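Local coordinates for terminase, large subunit (Enterobacteria phage P22, PDB 4DKW), which drives viral DNA into empty phage capsids as an ATP-powered motor and cuts the viral genome to start and end packaging with its C-terminal nuclease domain, described here, at residues Asp30-Phe34 with Asp171-Ala175; Trp36-His42 with Trp60-Thr66; His42-Trp46 with Leu56-Trp60; Pro82-Asp88 with Ser110-Ala116. One frame throughout, in Å; residues are numbered along the deposited sequence.

Contact 1 of 4, residues Asp30-Phe34 with Asp171-Ala175; sequences DAQDF and DVLDA. With MG (magnesium ion), chain E.
Asp33, at the end of strand 27-33, and Asp171, at the first turn of helix 171-181, turn their carboxylates to one magnesium ion, the catalytic metal site of this RNase H-like nuclease domain. Each gives a single oxygen: Asp33 OD2 lies 2.1 Å from the magnesium and Asp171 OD1 2.3 Å from it. The two acid planes are nearly coplanar, 21° apart, and the metal between them lets the oxygens Asp33 OD2 and Asp171 OD1 come within 3.1 Å of each other. In Asp33 the carboxylate reaches out over the helix start because CG stands opposite the backbone N (chi1 -175°). Its second oxygen, OD1, stays off the metal and accepts a 2.6 Å hydrogen bond from water 1, itself a ligand, so one acid grips the magnesium both directly and through water; water 2 is a further ligand. Asp174 stands close by, its OD2 4.3 Å from Asp33 OD2, while its OD1 is paired with Arg177. Behind the acids the packing is small and close: Ala31 CB and Ala175 CB meet at 4.3 Å, letting the helix lie near the strand. The helix crosses one face of the central sheet, where Val172 and Ala175 also rest on strand 40-48, while strand 27-33 runs between strands 40-48 and 82-84 and helix 148-156 packs against Asp171 and Val172.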
# COMPACT_ATOMS: atom_id res chain seq x y z
N ASP A 30 2.84 7.41 0.08
CA ASP A 30 3.10 6.30 0.99
C ASP A 30 1.79 5.78 1.52
O ASP A 30 0.75 6.46 1.44
CB ASP A 30 3.97 6.76 2.16
CG ASP A 30 5.46 6.66 1.87
OD1 ASP A 30 5.84 6.79 0.69
OD2 ASP A 30 6.24 6.46 2.83
N ALA A 31 1.82 4.58 2.08
CA ALA A 31 0.64 4.05 2.74
C ALA A 31 1.02 3.14 3.90
O ALA A 31 2.12 2.57 3.93
CB ALA A 31 -0.24 3.33 1.75
N GLN A 32 0.10 3.02 4.85
CA GLN A 32 0.34 2.28 6.08
C GLN A 32 -0.78 1.27 6.33
O GLN A 32 -1.96 1.58 6.14
CB GLN A 32 0.40 3.25 7.27
CG GLN A 32 0.67 2.61 8.64
CD GLN A 32 2.10 2.11 8.80
OE1 GLN A 32 3.05 2.77 8.37
NE2 GLN A 32 2.26 0.95 9.44
N ASP A 33 -0.42 0.06 6.73
CA ASP A 33 -1.38 -0.86 7.32
C ASP A 33 -0.93 -1.03 8.76
O ASP A 33 0.24 -1.33 9.01
CB ASP A 33 -1.43 -2.21 6.59
CG ASP A 33 -2.52 -3.12 7.14
OD1 ASP A 33 -3.60 -2.61 7.49
OD2 ASP A 33 -2.30 -4.35 7.24
N PHE A 34 -1.84 -0.83 9.70
CA PHE A 34 -1.47 -0.93 11.11
C PHE A 34 -1.45 -2.39 11.55
O PHE A 34 -2.15 -3.22 10.97
CB PHE A 34 -2.42 -0.11 11.99
CG PHE A 34 -2.48 1.34 11.62
CD1 PHE A 34 -1.37 2.14 11.76
CD2 PHE A 34 -3.65 1.90 11.14
CE1 PHE A 34 -1.41 3.48 11.42
CE2 PHE A 34 -3.71 3.24 10.80
CZ PHE A 34 -2.58 4.03 10.94
N ASP A 171 -1.07 -7.54 4.39
CA ASP A 171 -0.73 -6.22 4.92
C ASP A 171 -0.09 -5.28 3.89
O ASP A 171 -0.51 -4.13 3.77
CB ASP A 171 0.17 -6.39 6.14
CG ASP A 171 -0.33 -7.48 7.07
OD1 ASP A 171 -1.38 -7.26 7.74
OD2 ASP A 171 0.31 -8.55 7.13
N VAL A 172 0.91 -5.76 3.16
CA VAL A 172 1.50 -5.02 2.03
C VAL A 172 0.46 -4.79 0.92
O VAL A 172 0.40 -3.70 0.34
CB VAL A 172 2.75 -5.74 1.46
CG1 VAL A 172 3.25 -5.06 0.17
CG2 VAL A 172 3.86 -5.77 2.52
N LEU A 173 -0.38 -5.79 0.66
CA LEU A 173 -1.43 -5.68 -0.34
C LEU A 173 -2.43 -4.59 0.04
O LEU A 173 -2.78 -3.74 -0.77
CB LEU A 173 -2.14 -7.03 -0.56
CG LEU A 173 -1.27 -8.12 -1.20
CD1 LEU A 173 -1.99 -9.46 -1.20
CD2 LEU A 173 -0.87 -7.74 -2.63
N ASP A 174 -2.87 -4.61 1.30
CA ASP A 174 -3.79 -3.59 1.79
C ASP A 174 -3.19 -2.19 1.68
O ASP A 174 -3.82 -1.28 1.13
CB ASP A 174 -4.17 -3.86 3.24
CG ASP A 174 -5.17 -4.99 3.38
OD1 ASP A 174 -5.72 -5.44 2.35
OD2 ASP A 174 -5.41 -5.41 4.53
N ALA A 175 -1.99 -2.03 2.21
CA ALA A 175 -1.26 -0.76 2.12
C ALA A 175 -1.15 -0.27 0.67
O ALA A 175 -1.43 0.89 0.38
CB ALA A 175 0.12 -0.88 2.75
MG MG E . -3.19 -5.92 8.30
O HOH W 1 -4.46 -4.54 8.96
O HOH W 2 -3.62 -7.76 9.34

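Contact 2 of 4, residues Trp36-His42 with Trp60-Thr66; sequences WNHPQAH and WKKSENT. With SO4 (sulfate ion), chain G.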
# COMPACT_ATOMS: atom_id res chain seq x y z
N TRP A 36 0.15 -4.96 15.21
CA TRP A 36 1.10 -5.33 16.25
C TRP A 36 1.39 -6.85 16.24
O TRP A 36 2.52 -7.28 15.95
CB TRP A 36 0.65 -4.87 17.64
CG TRP A 36 1.66 -5.21 18.68
CD1 TRP A 36 1.66 -6.31 19.49
CD2 TRP A 36 2.84 -4.46 18.99
NE1 TRP A 36 2.78 -6.28 20.31
CE2 TRP A 36 3.51 -5.16 20.01
CE3 TRP A 36 3.39 -3.27 18.51
CZ2 TRP A 36 4.71 -4.71 20.56
CZ3 TRP A 36 4.58 -2.82 19.06
CH2 TRP A 36 5.23 -3.54 20.07
N ASN A 37 0.38 -7.65 16.55
CA ASN A 37 0.50 -9.10 16.46
C ASN A 37 0.61 -9.54 15.01
O ASN A 37 1.41 -10.41 14.67
CB ASN A 37 -0.68 -9.79 17.13
CG ASN A 37 -0.72 -9.56 18.63
OD1 ASN A 37 0.32 -9.49 19.29
ND2 ASN A 37 -1.93 -9.43 19.17
N HIS A 38 -0.22 -8.93 14.16
CA HIS A 38 -0.09 -9.04 12.72
C HIS A 38 0.99 -8.07 12.27
O HIS A 38 1.26 -7.08 12.95
CB HIS A 38 -1.41 -8.70 12.02
CG HIS A 38 -2.54 -9.62 12.36
ND1 HIS A 38 -3.32 -9.45 13.48
CD2 HIS A 38 -3.02 -10.71 11.73
CE1 HIS A 38 -4.24 -10.41 13.52
NE2 HIS A 38 -4.07 -11.18 12.47
N PRO A 39 1.63 -8.35 11.13
CA PRO A 39 2.63 -7.39 10.66
C PRO A 39 2.00 -6.05 10.31
O PRO A 39 0.88 -6.01 9.80
CB PRO A 39 3.18 -8.05 9.39
CG PRO A 39 2.92 -9.51 9.58
CD PRO A 39 1.61 -9.58 10.32
N GLN A 40 2.69 -4.95 10.57
CA GLN A 40 2.34 -3.70 9.93
C GLN A 40 3.09 -3.60 8.60
O GLN A 40 4.09 -4.30 8.38
CB GLN A 40 2.68 -2.51 10.83
CG GLN A 40 4.17 -2.28 11.06
CD GLN A 40 4.43 -1.01 11.85
OE1 GLN A 40 4.24 0.09 11.34
NE2 GLN A 40 4.85 -1.17 13.10
N ALA A 41 2.60 -2.76 7.69
CA ALA A 41 3.31 -2.49 6.45
C ALA A 41 3.34 -1.00 6.14
O ALA A 41 2.35 -0.30 6.32
CB ALA A 41 2.68 -3.26 5.28
N HIS A 42 4.49 -0.51 5.70
CA HIS A 42 4.58 0.83 5.14
C HIS A 42 5.14 0.72 3.72
O HIS A 42 6.20 0.12 3.53
CB HIS A 42 5.47 1.73 5.99
CG HIS A 42 5.35 3.19 5.66
ND1 HIS A 42 4.41 4.00 6.26
CD2 HIS A 42 6.01 3.96 4.77
CE1 HIS A 42 4.52 5.22 5.76
NE2 HIS A 42 5.49 5.22 4.87
N TRP A 60 8.09 -2.17 3.45
CA TRP A 60 8.61 -2.59 4.75
C TRP A 60 7.47 -3.27 5.51
O TRP A 60 6.37 -2.73 5.61
CB TRP A 60 9.15 -1.39 5.53
CG TRP A 60 9.65 -1.71 6.92
CD1 TRP A 60 10.86 -2.23 7.27
CD2 TRP A 60 8.94 -1.49 8.16
NE1 TRP A 60 10.95 -2.37 8.64
CE2 TRP A 60 9.78 -1.92 9.21
CE3 TRP A 60 7.67 -0.99 8.47
CZ2 TRP A 60 9.39 -1.86 10.55
CZ3 TRP A 60 7.28 -0.93 9.81
CH2 TRP A 60 8.15 -1.37 10.83
N LYS A 61 7.74 -4.46 6.02
CA LYS A 61 6.73 -5.24 6.72
C LYS A 61 7.34 -5.86 7.97
O LYS A 61 8.39 -6.51 7.90
CB LYS A 61 6.21 -6.34 5.80
CG LYS A 61 5.19 -7.27 6.42
CD LYS A 61 4.70 -8.29 5.40
CE LYS A 61 3.73 -9.27 6.03
NZ LYS A 61 3.10 -10.12 5.00
N LYS A 62 6.69 -5.66 9.12
CA LYS A 62 7.23 -6.15 10.38
C LYS A 62 6.20 -6.27 11.51
O LYS A 62 5.37 -5.38 11.69
CB LYS A 62 8.40 -5.27 10.85
CG LYS A 62 9.55 -6.08 11.44
CD LYS A 62 10.60 -5.19 12.07
CE LYS A 62 11.82 -6.00 12.47
NZ LYS A 62 11.50 -7.06 13.47
N SER A 63 6.28 -7.37 12.25
CA SER A 63 5.45 -7.59 13.43
C SER A 63 6.05 -6.91 14.66
O SER A 63 7.26 -6.72 14.76
CB SER A 63 5.30 -9.08 13.73
OG SER A 63 4.60 -9.76 12.70
N GLU A 64 5.19 -6.56 15.60
CA GLU A 64 5.60 -6.07 16.92
C GLU A 64 6.59 -4.92 16.88
O GLU A 64 7.60 -4.93 17.59
CB GLU A 64 6.13 -7.23 17.77
CG GLU A 64 5.08 -8.29 18.04
CD GLU A 64 5.65 -9.52 18.72
OE1 GLU A 64 6.89 -9.62 18.85
OE2 GLU A 64 4.85 -10.39 19.13
N ASN A 65 6.30 -3.93 16.04
CA ASN A 65 7.04 -2.67 16.02
C ASN A 65 6.13 -1.49 16.32
O ASN A 65 4.98 -1.44 15.88
CB ASN A 65 7.74 -2.46 14.67
CG ASN A 65 9.15 -3.03 14.63
OD1 ASN A 65 9.46 -4.02 15.31
ND2 ASN A 65 10.02 -2.40 13.85
N THR A 66 6.64 -0.54 17.09
CA THR A 66 5.89 0.67 17.38
C THR A 66 5.98 1.61 16.19
O THR A 66 6.69 1.34 15.22
CB THR A 66 6.46 1.38 18.62
OG1 THR A 66 7.80 1.80 18.36
CG2 THR A 66 6.45 0.45 19.81
S SO4 G . 7.31 -10.67 9.55
O1 SO4 G . 6.42 -10.87 8.41
O2 SO4 G . 8.57 -10.08 9.09
O3 SO4 G . 6.68 -9.78 10.51
O4 SO4 G . 7.58 -11.96 10.18
O HOH W 3 4.69 -3.93 13.81
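Gln40 meets the edge of the Trp60 ring in the closely packed part of the hairpin of strands 40-48 and 53-62. Its CG lies between backbone N and carbonyl carbon (chi1 67°), which brings amide carbon CD to 3.5 Å from Trp60 CZ3, the amide plane turned 70° from the indole; OE1 is held by Tyr104 and Gln32. Backbone bonds pair Gln40 with Lys62 and His42 with Trp60; between them Ala41 and Lys61 form a non-hydrogen-bonded pair. On their face the extended Lys61 chain runs alongside the Pro39 ring, CE 3.6 Å from Pro39 CB, and carries its ammonium to Glu153.

Toward the hairpin's open end the strands give way to loops and the contact loosens. Trp36 is exposed, yet Glu64 CA sits over its six-membered ring, 3.7 Å from the centroid in a CH-pi contact, while Glu64 N donates to Trp36 O at 2.8 Å. Water 3 bridges the two segments, accepting from Gln40 NE2 (2.9 Å) and Asn65 N and donating to Lys62 O. A sulfate, probably from the crystallisation liquor, accepts from Ser63 OG at its O3 (3.0 Å) and weakly from Ser63 N. With Lys61 and Lys62 as neighbours and metal-binding Asp171 beside Pro39, this spot might suit a phosphate.

Contact 3 of 4, residues His42-Trp46 with Leu56-Trp60; sequences HIQLW and LARVW
Gln44 O takes two backbone N-H groups from the opposite strand, the signature of a classic beta bulge in the antiparallel pair 40-48 and 53-62. Ala57 N approaches it at 2.9 Å, almost in line with the C=O, whereas the bond from Arg58 N to Gln44 O, at 3.3 Å, is weak. In return Gln44 N donates to Arg58 O. At the bulge the methyl of Ala57 points toward the other strand, and CB stands over the Trp46 indole face, 3.5 Å from the centroid of the five-membered ring in a CH-pi contact.

The rim of the same ring is held by a polar bond: Trp46 NE1 donates to Gln44 OE1 at 2.8 Å, nearly straight at 173°, with the acceptor in the ring plane. Gln44 reaches this position through an extended chain, CG lying opposite its backbone N (chi1 -179°), and its NE2 is used by Asp30 and by the carbonyl of Trp77. Alongside it runs Arg58, which bends at chi2 so that NH1 donates to its neighbour's carbonyl, Ala57 O, at 3.2 Å, while Trp46 CZ2 lies over one face of the guanidinium group. On this face too, His42 NE2 is bonded to Asp30 and ND1 to Gln32.

The other face of the sheet is apolar. Leu56 CD1 reaches Ile43 CB at 3.9 Å and also meets Leu45 CD1, and Ile43 CG2 touches Val59 CG2; helix 171-181 packs on this side. The polar groups thus lie on one face, where both ends of the buried Gln44 amide have partners and its bond to Trp46 ties the bulge to a fixed indole position.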
# COMPACT_ATOMS: atom_id res chain seq x y z
N HIS A 42 4.49 -0.51 5.70
CA HIS A 42 4.58 0.83 5.14
C HIS A 42 5.14 0.72 3.72
O HIS A 42 6.20 0.12 3.53
CB HIS A 42 5.47 1.73 5.99
CG HIS A 42 5.35 3.19 5.66
ND1 HIS A 42 4.41 4.00 6.26
CD2 HIS A 42 6.01 3.96 4.77
CE1 HIS A 42 4.52 5.22 5.76
NE2 HIS A 42 5.49 5.22 4.87
N ILE A 43 4.43 1.28 2.74
CA ILE A 43 4.84 1.15 1.34
C ILE A 43 5.00 2.51 0.69
O ILE A 43 4.51 3.51 1.20
CB ILE A 43 3.84 0.31 0.50
CG1 ILE A 43 2.46 0.99 0.42
CG2 ILE A 43 3.71 -1.11 1.09
CD1 ILE A 43 2.23 1.96 -0.78
N GLN A 44 5.67 2.53 -0.45
CA GLN A 44 5.75 3.74 -1.26
C GLN A 44 5.43 3.39 -2.70
O GLN A 44 5.99 2.45 -3.28
CB GLN A 44 7.12 4.42 -1.17
CG GLN A 44 7.21 5.71 -1.99
CD GLN A 44 8.47 6.50 -1.69
OE1 GLN A 44 9.42 6.50 -2.47
NE2 GLN A 44 8.48 7.18 -0.55
N LEU A 45 4.52 4.15 -3.28
CA LEU A 45 4.06 3.93 -4.62
C LEU A 45 4.45 5.13 -5.46
O LEU A 45 4.32 6.28 -5.01
CB LEU A 45 2.54 3.79 -4.55
CG LEU A 45 1.69 3.26 -5.69
CD1 LEU A 45 2.10 1.83 -6.08
CD2 LEU A 45 0.25 3.31 -5.24
N TRP A 46 4.97 4.89 -6.66
CA TRP A 46 5.25 5.99 -7.58
C TRP A 46 4.23 5.92 -8.70
O TRP A 46 3.86 4.83 -9.14
CB TRP A 46 6.65 5.88 -8.17
CG TRP A 46 7.75 5.93 -7.17
CD1 TRP A 46 7.64 6.25 -5.84
CD2 TRP A 46 9.13 5.65 -7.40
NE1 TRP A 46 8.87 6.19 -5.24
CE2 TRP A 46 9.80 5.83 -6.17
CE3 TRP A 46 9.87 5.28 -8.53
CZ2 TRP A 46 11.18 5.63 -6.04
CZ3 TRP A 46 11.24 5.09 -8.40
CH2 TRP A 46 11.88 5.26 -7.17
N LEU A 56 5.34 0.09 -7.38
CA LEU A 56 5.49 -0.14 -5.96
C LEU A 56 7.00 -0.16 -5.71
O LEU A 56 7.67 -1.13 -6.02
CB LEU A 56 4.83 -1.45 -5.56
CG LEU A 56 4.86 -1.73 -4.06
CD1 LEU A 56 4.16 -0.62 -3.29
CD2 LEU A 56 4.21 -3.07 -3.78
N ALA A 57 7.52 0.94 -5.17
CA ALA A 57 8.97 1.16 -5.12
C ALA A 57 9.64 0.80 -3.78
O ALA A 57 10.81 0.45 -3.75
CB ALA A 57 9.29 2.60 -5.50
N ARG A 58 8.90 0.91 -2.68
CA ARG A 58 9.45 0.59 -1.36
C ARG A 58 8.42 -0.18 -0.55
O ARG A 58 7.24 0.14 -0.58
CB ARG A 58 9.85 1.86 -0.60
CG ARG A 58 10.72 2.84 -1.36
CD ARG A 58 12.16 2.41 -1.34
NE ARG A 58 13.05 3.45 -1.84
CZ ARG A 58 13.44 3.56 -3.11
NH1 ARG A 58 13.03 2.69 -4.02
NH2 ARG A 58 14.26 4.54 -3.46
N VAL A 59 8.89 -1.20 0.17
CA VAL A 59 8.04 -2.02 1.04
C VAL A 59 8.77 -2.37 2.32
O VAL A 59 9.92 -2.80 2.29
CB VAL A 59 7.62 -3.33 0.35
CG1 VAL A 59 7.11 -4.33 1.36
CG2 VAL A 59 6.57 -3.06 -0.73
N TRP A 60 8.09 -2.17 3.45
CA TRP A 60 8.61 -2.59 4.75
C TRP A 60 7.47 -3.27 5.51
O TRP A 60 6.37 -2.73 5.61
CB TRP A 60 9.15 -1.39 5.53
CG TRP A 60 9.65 -1.71 6.92
CD1 TRP A 60 10.86 -2.23 7.27
CD2 TRP A 60 8.94 -1.49 8.16
NE1 TRP A 60 10.95 -2.37 8.64
CE2 TRP A 60 9.78 -1.92 9.21
CE3 TRP A 60 7.67 -0.99 8.47
CZ2 TRP A 60 9.39 -1.86 10.55
CZ3 TRP A 60 7.28 -0.93 9.81
CH2 TRP A 60 8.15 -1.37 10.83

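Contact 4 of 4, residues Pro82-Asp88 with Ser110-Ala116; sequences PVAWPHD and SMLPDHA
Trp85 lays one face of its indole against the backbone of Asp114 and His115, in the crossover unit where strand 82-84, helix 97-107 and strand 110-111 form a beta-alpha-beta motif. His115 CA stands over the six-membered ring, 3.9 Å from its centroid in a CH-pi contact, and Asp114 O lies above the same face, also toward the rim. At the ring edge NE1 donates to Leu112 O at 2.7 Å, the acceptor lying in the indole plane. Met111 SD comes up obliquely, 42° off the normal of the five-membered ring, in a Met-aromatic contact. The indole swings back to the other segment because its CG takes the position between backbone N and carbonyl carbon (chi1 49°). One face of the His115 imidazole receives CB of Asp88, set toward the rim, although Asp88 is poorly ordered.

Between strand 82-84 and the short, weakly bonded parallel strand 110-111, Val83 uses both of its backbone polar groups: its N donates to Ser110 O at 2.8 Å and its O accepts from Leu112 N at 3.0 Å. Farther along, Ala116 N donates to Trp85 O, so the two chains stay joined beyond the short strand, with Leu112 to Asp114 bowed out around the indole. Trp85 rests on Glu98 and Lys101 of helix 97-107, and Met111 on Lys101 and Tyr104. Ala84 and Ala116 pack against Tyr178 of helix 171-181, while Pro86 brings this segment next to the metal-binding Asp33. Beside the tryptophan Met111 bends at chi2 and ends on Val83, its CE 3.5 Å from Val83 CG1.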
# COMPACT_ATOMS: atom_id res chain seq x y z
N PRO A 82 3.17 12.05 1.82
CA PRO A 82 1.83 11.85 2.41
C PRO A 82 1.54 10.36 2.59
O PRO A 82 1.91 9.56 1.73
CB PRO A 82 0.89 12.45 1.36
CG PRO A 82 1.75 13.30 0.49
CD PRO A 82 3.10 12.69 0.50
N VAL A 83 0.88 10.00 3.69
CA VAL A 83 0.62 8.60 4.00
C VAL A 83 -0.86 8.28 4.05
O VAL A 83 -1.61 8.90 4.81
CB VAL A 83 1.26 8.19 5.34
CG1 VAL A 83 0.96 6.73 5.66
CG2 VAL A 83 2.75 8.45 5.31
N ALA A 84 -1.29 7.32 3.24
CA ALA A 84 -2.67 6.82 3.28
C ALA A 84 -2.77 5.74 4.36
O ALA A 84 -1.79 5.04 4.62
CB ALA A 84 -3.11 6.27 1.91
N TRP A 85 -3.93 5.62 5.00
CA TRP A 85 -4.09 4.68 6.10
C TRP A 85 -5.55 4.30 6.28
O TRP A 85 -6.45 5.06 5.91
CB TRP A 85 -3.53 5.29 7.38
CG TRP A 85 -4.00 6.67 7.64
CD1 TRP A 85 -3.43 7.82 7.22
CD2 TRP A 85 -5.16 7.04 8.39
NE1 TRP A 85 -4.16 8.91 7.66
CE2 TRP A 85 -5.23 8.45 8.38
CE3 TRP A 85 -6.15 6.32 9.06
CZ2 TRP A 85 -6.25 9.15 9.02
CZ3 TRP A 85 -7.15 7.01 9.70
CH2 TRP A 85 -7.20 8.41 9.67
N PRO A 86 -5.81 3.10 6.85
CA PRO A 86 -7.17 2.55 6.92
C PRO A 86 -7.94 2.91 8.18
O PRO A 86 -7.45 3.68 9.00
CB PRO A 86 -6.90 1.05 6.97
CG PRO A 86 -5.65 0.97 7.79
CD PRO A 86 -4.81 2.12 7.31
N HIS A 87 -9.14 2.33 8.28
CA HIS A 87 -9.88 2.17 9.52
C HIS A 87 -10.79 3.33 9.83
O HIS A 87 -10.41 4.26 10.54
CB HIS A 87 -8.93 1.94 10.69
CG HIS A 87 -9.31 0.78 11.56
ND1 HIS A 87 -10.39 -0.03 11.29
CD2 HIS A 87 -8.75 0.31 12.69
CE1 HIS A 87 -10.48 -0.95 12.23
NE2 HIS A 87 -9.49 -0.78 13.09
N ASP A 88 -12.01 3.24 9.33
CA ASP A 88 -13.06 4.16 9.78
C ASP A 88 -13.71 3.72 11.10
O ASP A 88 -14.93 3.61 11.20
CB ASP A 88 -14.10 4.43 8.68
CG ASP A 88 -14.75 3.16 8.15
OD1 ASP A 88 -14.63 2.10 8.81
OD2 ASP A 88 -15.39 3.21 7.08
N SER A 110 4.07 11.88 7.65
CA SER A 110 3.10 12.85 7.12
C SER A 110 1.77 12.17 6.82
O SER A 110 1.39 11.95 5.67
CB SER A 110 3.67 13.53 5.88
OG SER A 110 4.95 14.08 6.16
N MET A 111 1.06 11.82 7.88
CA MET A 111 -0.20 11.11 7.77
C MET A 111 -1.27 12.02 7.18
O MET A 111 -1.42 13.16 7.59
CB MET A 111 -0.59 10.60 9.16
CG MET A 111 0.46 9.63 9.71
SD MET A 111 0.16 8.02 9.00
CE MET A 111 1.70 7.15 9.08
N LEU A 112 -1.99 11.51 6.18
CA LEU A 112 -3.09 12.26 5.57
C LEU A 112 -4.24 12.45 6.58
O LEU A 112 -4.44 11.61 7.46
CB LEU A 112 -3.58 11.57 4.29
CG LEU A 112 -2.69 11.77 3.05
CD1 LEU A 112 -3.03 10.79 1.93
CD2 LEU A 112 -2.80 13.20 2.55
N PRO A 113 -4.98 13.57 6.47
CA PRO A 113 -6.01 13.90 7.46
C PRO A 113 -7.13 12.87 7.58
O PRO A 113 -7.64 12.66 8.69
CB PRO A 113 -6.57 15.23 6.96
CG PRO A 113 -6.13 15.34 5.52
CD PRO A 113 -4.82 14.63 5.46
N ASP A 114 -7.50 12.23 6.47
CA ASP A 114 -8.62 11.28 6.46
C ASP A 114 -8.22 9.87 6.02
O ASP A 114 -7.21 9.69 5.31
CB ASP A 114 -9.76 11.82 5.58
CG ASP A 114 -10.23 13.20 6.02
OD1 ASP A 114 -10.90 13.29 7.07
OD2 ASP A 114 -9.95 14.19 5.30
N HIS A 115 -8.99 8.87 6.43
CA HIS A 115 -8.72 7.47 6.09
C HIS A 115 -8.83 7.24 4.59
O HIS A 115 -9.40 8.06 3.88
CB HIS A 115 -9.66 6.52 6.85
CG HIS A 115 -11.10 6.53 6.33
ND1 HIS A 115 -11.84 7.65 6.31
CD2 HIS A 115 -11.83 5.52 5.84
CE1 HIS A 115 -13.04 7.37 5.81
NE2 HIS A 115 -13.06 6.09 5.51
N ALA A 116 -8.28 6.13 4.12
CA ALA A 116 -8.17 5.89 2.69
C ALA A 116 -9.53 5.64 2.07
O ALA A 116 -10.24 4.70 2.46
CB ALA A 116 -7.24 4.71 2.41

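In the fold
Contacts 1 and 3 are buried, whereas contacts 2 and 4 run from the core out to exposed loops. Contacts 2 and 3 are successive lengths of one hairpin, sharing His42 and Trp60: the inner length is bulged and largely apolar on the helix side, the outer is watered and binds an anion. Strand 27-33 of contact 1 lies between this hairpin and strand 82-84 of contact 4, bonding to both, and His42 reaches from the hairpin to Asp30 and Gln32 and touches Val83. Metal coordination sets contact 1 apart; backbone bonding dominates the other three, with a tryptophan N-H adding a side-chain bond in contacts 3 and 4.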